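Local coordinates for protein hemoglobin subunit beta (PDB 1GCV) that carries oxygen from the gills to the peripheral tissues as the heme-bearing beta subunit of a shark hemoglobin tetramer, at residues T25-R30 and D98-E103; P36-Y41 and P90-L95. One frame throughout, in Å; residues are numbered along the deposited sequence.

Contact 1: T25-R30 and D98-E103; sequences TQALDR and DCIIVE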
loop_
_atom_site.group_PDB
_atom_site.type_symbol
_atom_site.label_atom_id
_atom_site.label_comp_id
_atom_site.label_asym_id
_atom_site.label_seq_id
_atom_site.Cartn_x
_atom_site.Cartn_y
_atom_site.Cartn_z
ATOM N N THR B 25 -5.300 -24.864 -3.405
ATOM C CA THR B 25 -4.147 -25.622 -2.912
ATOM C C THR B 25 -2.885 -25.074 -3.555
ATOM O O THR B 25 -1.876 -24.855 -2.884
ATOM C CB THR B 25 -4.238 -27.126 -3.269
ATOM O OG1 THR B 25 -5.336 -27.722 -2.568
ATOM C CG2 THR B 25 -2.951 -27.843 -2.883
ATOM N N GLN B 26 -2.952 -24.858 -4.862
ATOM C CA GLN B 26 -1.820 -24.334 -5.606
ATOM C C GLN B 26 -1.556 -22.868 -5.267
ATOM O O GLN B 26 -0.418 -22.401 -5.336
ATOM C CB GLN B 26 -2.066 -24.504 -7.103
ATOM C CG GLN B 26 -1.803 -25.932 -7.580
ATOM C CD GLN B 26 -2.550 -26.281 -8.850
ATOM O OE1 GLN B 26 -2.979 -27.417 -9.037
ATOM N NE2 GLN B 26 -2.709 -25.304 -9.732
ATOM N N ALA B 27 -2.607 -22.150 -4.884
ATOM C CA ALA B 27 -2.479 -20.741 -4.534
ATOM C C ALA B 27 -1.740 -20.602 -3.214
ATOM O O ALA B 27 -0.956 -19.670 -3.033
ATOM C CB ALA B 27 -3.857 -20.090 -4.437
ATOM N N LEU B 28 -1.994 -21.532 -2.296
ATOM C CA LEU B 28 -1.337 -21.516 -0.995
ATOM C C LEU B 28 0.149 -21.798 -1.178
ATOM O O LEU B 28 0.996 -21.100 -0.623
ATOM C CB LEU B 28 -1.961 -22.567 -0.071
ATOM C CG LEU B 28 -3.171 -22.073 0.724
ATOM C CD1 LEU B 28 -3.933 -23.257 1.267
ATOM C CD2 LEU B 28 -2.721 -21.165 1.858
ATOM N N ASP B 29 0.462 -22.822 -1.964
ATOM C CA ASP B 29 1.848 -23.189 -2.231
ATOM C C ASP B 29 2.577 -22.045 -2.948
ATOM O O ASP B 29 3.753 -21.777 -2.683
ATOM C CB ASP B 29 1.901 -24.462 -3.084
ATOM C CG ASP B 29 1.600 -25.725 -2.279
ATOM O OD1 ASP B 29 1.811 -25.737 -1.043
ATOM O OD2 ASP B 29 1.150 -26.717 -2.890
ATOM N N ARG B 30 1.878 -21.378 -3.862
ATOM C CA ARG B 30 2.456 -20.257 -4.592
ATOM C C ARG B 30 2.784 -19.167 -3.581
ATOM O O ARG B 30 3.863 -18.582 -3.611
ATOM C CB ARG B 30 1.454 -19.721 -5.619
ATOM C CG ARG B 30 1.976 -18.571 -6.459
ATOM C CD ARG B 30 1.004 -18.223 -7.576
ATOM N NE ARG B 30 0.834 -19.328 -8.514
ATOM C CZ ARG B 30 1.606 -19.534 -9.576
ATOM N NH1 ARG B 30 2.606 -18.707 -9.843
ATOM N NH2 ARG B 30 1.380 -20.572 -10.367
ATOM N N ASP B 98 -4.567 -12.809 -3.910
ATOM C CA ASP B 98 -3.836 -12.389 -5.105
ATOM C C ASP B 98 -3.277 -13.629 -5.801
ATOM O O ASP B 98 -3.214 -13.687 -7.026
ATOM C CB ASP B 98 -2.660 -11.478 -4.742
ATOM C CG ASP B 98 -3.063 -10.031 -4.586
ATOM O OD1 ASP B 98 -4.231 -9.708 -4.884
ATOM O OD2 ASP B 98 -2.209 -9.223 -4.159
ATOM N N CYS B 99 -2.853 -14.615 -5.017
ATOM C CA CYS B 99 -2.305 -15.837 -5.590
ATOM C C CYS B 99 -3.400 -16.681 -6.219
ATOM O O CYS B 99 -3.152 -17.387 -7.197
ATOM C CB CYS B 99 -1.554 -16.638 -4.533
ATOM S SG CYS B 99 0.116 -16.025 -4.281
ATOM N N ILE B 100 -4.605 -16.605 -5.655
ATOM C CA ILE B 100 -5.753 -17.334 -6.197
ATOM C C ILE B 100 -6.099 -16.732 -7.565
ATOM O O ILE B 100 -6.468 -17.448 -8.495
ATOM C CB ILE B 100 -6.996 -17.235 -5.266
ATOM C CG1 ILE B 100 -6.752 -18.035 -3.982
ATOM C CG2 ILE B 100 -8.236 -17.769 -5.992
ATOM C CD1 ILE B 100 -7.838 -17.882 -2.939
ATOM N N ILE B 101 -5.969 -15.413 -7.694
ATOM C CA ILE B 101 -6.251 -14.773 -8.967
ATOM C C ILE B 101 -5.215 -15.217 -10.007
ATOM O O ILE B 101 -5.553 -15.420 -11.177
ATOM C CB ILE B 101 -6.273 -13.229 -8.824
ATOM C CG1 ILE B 101 -7.677 -12.783 -8.406
ATOM C CG2 ILE B 101 -5.896 -12.553 -10.143
ATOM C CD1 ILE B 101 -7.720 -11.448 -7.717
ATOM N N VAL B 102 -3.961 -15.389 -9.589
ATOM C CA VAL B 102 -2.923 -15.828 -10.519
ATOM C C VAL B 102 -3.220 -17.254 -10.994
ATOM O O VAL B 102 -3.022 -17.583 -12.167
ATOM C CB VAL B 102 -1.526 -15.797 -9.865
ATOM C CG1 VAL B 102 -0.541 -16.604 -10.694
ATOM C CG2 VAL B 102 -1.048 -14.361 -9.736
ATOM N N GLU B 103 -3.689 -18.100 -10.076
ATOM C CA GLU B 103 -4.033 -19.486 -10.408
ATOM C C GLU B 103 -5.275 -19.527 -11.301
ATOM O O GLU B 103 -5.363 -20.365 -12.192
ATOM C CB GLU B 103 -4.294 -20.317 -9.141
ATOM C CG GLU B 103 -3.058 -20.625 -8.298
ATOM C CD GLU B 103 -1.993 -21.368 -9.065
ATOM O OE1 GLU B 103 -0.813 -21.276 -8.679
ATOM O OE2 GLU B 103 -2.337 -22.045 -10.052
HETATM O O HOH W 1 1.214 -22.889 -7.711
HETATM O O HOH W 2 -0.253 -22.758 -11.452
#
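Glu103 OE1 takes two N-H groups from Arg30, at 2.6 Å from Arg30 NE and 2.9 Å from Arg30 NH2. This is a side-on salt bridge to a single oxygen: OE1 lies in the guanidinium plane, yet both nitrogens meet it from the same face of the carboxylate, about 40° out of plane. Water 1 donates to the same oxygen and to the carbonyl of Gln26. Glu103 OE2 receives a longer bond, 3.3 Å from Gln26 NE2, and a hydrogen bond from water 2. Arg30 CG points away from the backbone N (chi1 -178°), and the chain then turns at chi3 to bring NE to the acid, while Val102 CG1 sits over one guanidinium face, near its rim. Beside the salt bridge the backbones come close at Ala27: its CB meets Ile100 CG1 at 3.6 Å, and Cys99 CB lies 3.4 Å from Ala27 O. The axes of the two short segments approach to 8.3 Å, with 122° between their directions, consistent with alanine at the crossing. Arg30 also bonds Phe116 O and His121 ND1 of the neighbouring Hemoglobin chain. Helices 20-34 and 93-108 cross as the globin B and G helices, with helix 50-66 against Thr25 and Leu28, and helix 114-132 against Ile100 and Ile101.

Contact 2: P36-Y41 and P90-L95; sequences PWTNRY and PGSFHL. With HEM (protoporphyrin IX containing Fe), chain F.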
loop_
_atom_site.group_PDB
_atom_site.type_symbol
_atom_site.label_atom_id
_atom_site.label_comp_id
_atom_site.label_asym_id
_atom_site.label_seq_id
_atom_site.Cartn_x
_atom_site.Cartn_y
_atom_site.Cartn_z
ATOM N N PRO B 36 7.374 -15.676 1.310
ATOM C CA PRO B 36 7.880 -16.580 2.352
ATOM C C PRO B 36 7.482 -16.311 3.801
ATOM O O PRO B 36 7.320 -17.243 4.585
ATOM C CB PRO B 36 9.396 -16.539 2.161
ATOM C CG PRO B 36 9.592 -16.127 0.754
ATOM C CD PRO B 36 8.466 -15.187 0.444
ATOM N N TRP B 37 7.325 -15.046 4.163
ATOM C CA TRP B 37 6.962 -14.712 5.532
ATOM C C TRP B 37 5.621 -15.276 5.967
ATOM O O TRP B 37 5.374 -15.396 7.160
ATOM C CB TRP B 37 6.959 -13.193 5.745
ATOM C CG TRP B 37 6.058 -12.410 4.819
ATOM C CD1 TRP B 37 4.757 -12.052 5.039
ATOM C CD2 TRP B 37 6.417 -11.849 3.551
ATOM N NE1 TRP B 37 4.286 -11.301 3.987
ATOM C CE2 TRP B 37 5.286 -11.162 3.060
ATOM C CE3 TRP B 37 7.589 -11.859 2.782
ATOM C CZ2 TRP B 37 5.291 -10.492 1.837
ATOM C CZ3 TRP B 37 7.595 -11.193 1.564
ATOM C CH2 TRP B 37 6.452 -10.517 1.104
ATOM N N THR B 38 4.757 -15.624 5.016
ATOM C CA THR B 38 3.446 -16.166 5.369
ATOM C C THR B 38 3.549 -17.586 5.926
ATOM O O THR B 38 2.562 -18.129 6.423
ATOM C CB THR B 38 2.473 -16.189 4.163
ATOM O OG1 THR B 38 3.028 -16.994 3.118
ATOM C CG2 THR B 38 2.220 -14.778 3.639
ATOM N N ASN B 39 4.743 -18.174 5.844
ATOM C CA ASN B 39 4.988 -19.524 6.351
ATOM C C ASN B 39 4.939 -19.486 7.868
ATOM O O ASN B 39 4.674 -20.489 8.526
ATOM C CB ASN B 39 6.366 -20.016 5.910
ATOM C CG ASN B 39 6.307 -20.851 4.653
ATOM O OD1 ASN B 39 6.844 -20.466 3.612
ATOM N ND2 ASN B 39 5.647 -22.001 4.739
ATOM N N ARG B 40 5.215 -18.303 8.399
ATOM C CA ARG B 40 5.219 -18.040 9.828
ATOM C C ARG B 40 4.137 -18.802 10.602
ATOM O O ARG B 40 4.418 -19.435 11.619
ATOM C CB ARG B 40 5.039 -16.535 10.039
ATOM C CG ARG B 40 5.423 -16.022 11.403
ATOM C CD ARG B 40 5.072 -14.546 11.556
ATOM N NE ARG B 40 4.972 -14.188 12.964
ATOM C CZ ARG B 40 3.823 -14.047 13.616
ATOM N NH1 ARG B 40 3.821 -13.723 14.903
ATOM N NH2 ARG B 40 2.674 -14.219 12.976
ATOM N N TYR B 41 2.904 -18.745 10.111
ATOM C CA TYR B 41 1.767 -19.384 10.774
ATOM C C TYR B 41 1.678 -20.907 10.705
ATOM O O TYR B 41 1.035 -21.525 11.552
ATOM C CB TYR B 41 0.459 -18.786 10.239
ATOM C CG TYR B 41 0.485 -17.277 10.145
ATOM C CD1 TYR B 41 0.292 -16.489 11.278
ATOM C CD2 TYR B 41 0.764 -16.635 8.935
ATOM C CE1 TYR B 41 0.381 -15.107 11.215
ATOM C CE2 TYR B 41 0.856 -15.247 8.861
ATOM C CZ TYR B 41 0.666 -14.493 10.006
ATOM O OH TYR B 41 0.769 -13.126 9.955
ATOM N N PRO B 90 -3.568 -9.282 9.200
ATOM C CA PRO B 90 -4.556 -9.062 8.136
ATOM C C PRO B 90 -3.963 -8.551 6.832
ATOM O O PRO B 90 -4.605 -8.626 5.782
ATOM C CB PRO B 90 -5.545 -8.067 8.751
ATOM C CG PRO B 90 -4.800 -7.420 9.855
ATOM C CD PRO B 90 -3.858 -8.462 10.386
ATOM N N GLY B 91 -2.738 -8.035 6.899
ATOM C CA GLY B 91 -2.090 -7.528 5.704
ATOM C C GLY B 91 -1.679 -8.664 4.793
ATOM O O GLY B 91 -1.343 -8.452 3.629
ATOM N N SER B 92 -1.712 -9.879 5.328
ATOM C CA SER B 92 -1.338 -11.063 4.573
ATOM C C SER B 92 -2.516 -11.687 3.826
ATOM O O SER B 92 -2.315 -12.520 2.943
ATOM C CB SER B 92 -0.719 -12.096 5.517
ATOM O OG SER B 92 0.471 -11.585 6.093
ATOM N N PHE B 93 -3.740 -11.283 4.170
ATOM C CA PHE B 93 -4.936 -11.828 3.523
ATOM C C PHE B 93 -4.927 -11.673 2.000
ATOM O O PHE B 93 -5.232 -12.627 1.288
ATOM C CB PHE B 93 -6.205 -11.182 4.100
ATOM C CG PHE B 93 -6.557 -11.656 5.489
ATOM C CD1 PHE B 93 -6.471 -13.003 5.827
ATOM C CD2 PHE B 93 -6.973 -10.757 6.457
ATOM C CE1 PHE B 93 -6.798 -13.442 7.113
ATOM C CE2 PHE B 93 -7.298 -11.191 7.742
ATOM C CZ PHE B 93 -7.209 -12.533 8.067
ATOM N N HIS B 94 -4.571 -10.488 1.495
ATOM C CA HIS B 94 -4.546 -10.272 0.049
ATOM C C HIS B 94 -3.449 -11.064 -0.674
ATOM O O HIS B 94 -3.551 -11.312 -1.874
ATOM C CB HIS B 94 -4.454 -8.760 -0.282
ATOM C CG HIS B 94 -3.059 -8.202 -0.303
ATOM N ND1 HIS B 94 -2.256 -8.230 -1.426
ATOM C CD2 HIS B 94 -2.342 -7.557 0.651
ATOM C CE1 HIS B 94 -1.110 -7.628 -1.164
ATOM N NE2 HIS B 94 -1.136 -7.210 0.088
ATOM N N LEU B 95 -2.412 -11.476 0.053
ATOM C CA LEU B 95 -1.337 -12.256 -0.553
ATOM C C LEU B 95 -1.892 -13.601 -1.016
ATOM O O LEU B 95 -1.457 -14.140 -2.029
ATOM C CB LEU B 95 -0.191 -12.468 0.442
ATOM C CG LEU B 95 0.458 -11.181 0.961
ATOM C CD1 LEU B 95 1.509 -11.524 1.995
ATOM C CD2 LEU B 95 1.075 -10.406 -0.199
HETATM C CHA HEM F . -7.863 -21.252 9.726
HETATM C CHB HEM F . -10.568 -19.201 6.246
HETATM C CHC HEM F . -6.687 -16.630 4.820
HETATM C CHD HEM F . -4.020 -18.612 8.359
HETATM C C1A HEM F . -8.917 -20.920 8.869
HETATM C C2A HEM F . -10.224 -21.541 8.888
HETATM C C3A HEM F . -10.973 -20.963 7.925
HETATM C C4A HEM F . -10.128 -19.999 7.278
HETATM C CMA HEM F . -12.440 -21.225 7.621
HETATM C CAA HEM F . -10.705 -22.634 9.803
HETATM C CBA HEM F . -11.277 -21.985 11.036
HETATM C CGA HEM F . -11.225 -22.896 12.237
HETATM O O1A HEM F . -12.276 -23.080 12.883
HETATM O O2A HEM F . -10.133 -23.430 12.534
HETATM C C1B HEM F . -9.772 -18.275 5.609
HETATM C C2B HEM F . -10.230 -17.518 4.467
HETATM C C3B HEM F . -9.123 -16.825 4.003
HETATM C C4B HEM F . -8.000 -17.130 4.927
HETATM C CMB HEM F . -11.678 -17.480 3.946
HETATM C CAB HEM F . -9.085 -16.072 2.824
HETATM C CBB HEM F . -8.636 -14.735 2.756
HETATM C C1C HEM F . -5.614 -16.919 5.691
HETATM C C2C HEM F . -4.228 -16.461 5.504
HETATM C C3C HEM F . -3.511 -16.965 6.556
HETATM C C4C HEM F . -4.427 -17.794 7.324
HETATM C CMC HEM F . -3.651 -15.663 4.330
HETATM C CAC HEM F . -2.185 -16.681 6.918
HETATM C CBC HEM F . -1.096 -16.668 6.031
HETATM C C1D HEM F . -4.853 -19.469 9.044
HETATM C C2D HEM F . -4.379 -20.348 10.085
HETATM C C3D HEM F . -5.436 -21.116 10.445
HETATM C C4D HEM F . -6.585 -20.663 9.675
HETATM C CMD HEM F . -2.984 -20.360 10.693
HETATM C CAD HEM F . -5.423 -22.272 11.441
HETATM C CBD HEM F . -4.573 -23.425 10.938
HETATM C CGD HEM F . -5.124 -24.776 11.341
HETATM O O1D HEM F . -4.796 -25.770 10.654
HETATM O O2D HEM F . -5.880 -24.842 12.338
HETATM N NA HEM F . -8.862 -19.938 7.882
HETATM N NB HEM F . -8.423 -18.009 5.926
HETATM N NC HEM F . -5.729 -17.740 6.826
HETATM N ND HEM F . -6.212 -19.638 8.806
HETATM FE FE HEM F . -7.385 -18.639 7.527
#
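Van der Waals contact between the segments centres on Leu95 CD1, which lies 3.4 Å from Trp37 NE1 and 3.7 Å from Thr38 CG2. The methyl approaches the indole obliquely, and its apolar touch there is with Trp37 CZ2 at 3.9 Å. With CG between the backbone N and the carbonyl carbon (chi1 57°) and the ring turned by chi2 of 92°, the indole N-H side comes to Leu95, whose side chain it crosses at about a right angle.

No hydrogen bond joins the two segments; their polar ends are satisfied elsewhere. Tyr41 OH and Ser92 OG remain 4.2 Å apart, the phenol bonding Asp89 N and the serine bonding Asp94 of the neighbouring Hemoglobin chain. Trp37 NE1 makes a weak hydrogen bond to that same aspartate, and Thr38 OG1 bonds Tyr35 O.

Heme contacts come from both segments. Tyr41 CD2 lies 3.4 Å from the vinyl carbon CBC, and the carbonyl of Thr38 is near the same carbon. From 90-95, Ser92 O is 3.7 Å from the methyl CMC, while Phe93 turns its ring edge to the porphyrin, with CD1 3.8 Å from CHC.

Together the 3-10 turn 36-39 with the following residues to Tyr41, and residues 90-95, which lead into helix 93-108, form a vinyl-side wall of the globin heme pocket, the C-helix region and the FG corner, which in hemoglobin tetramers also face the partner subunit.

Both contacts are largely buried and both use helix 93-108: segment 90-95 of contact 2 leads into that helix, and its next turns serve contact 1; their centres lie 13 Å apart. Contact 2 is nested in the chain between the segments of contact 1. The chemistry differs with place. Contact 1 is a direct helix-helix crossing, burying 366 Å² and combining close apolar packing with a salt bridge and waters, Gln26 being its exposed member. Contact 2 buries 182 Å² between 36-41, a 3-10 turn and the residues after it, and 90-95, with no hydrogen bond across it, and contributes four residues to the heme pocket. Each also meets a neighbouring Hemoglobin chain, for example through Arg30 in contact 1 and Trp37 and Ser92 in contact 2.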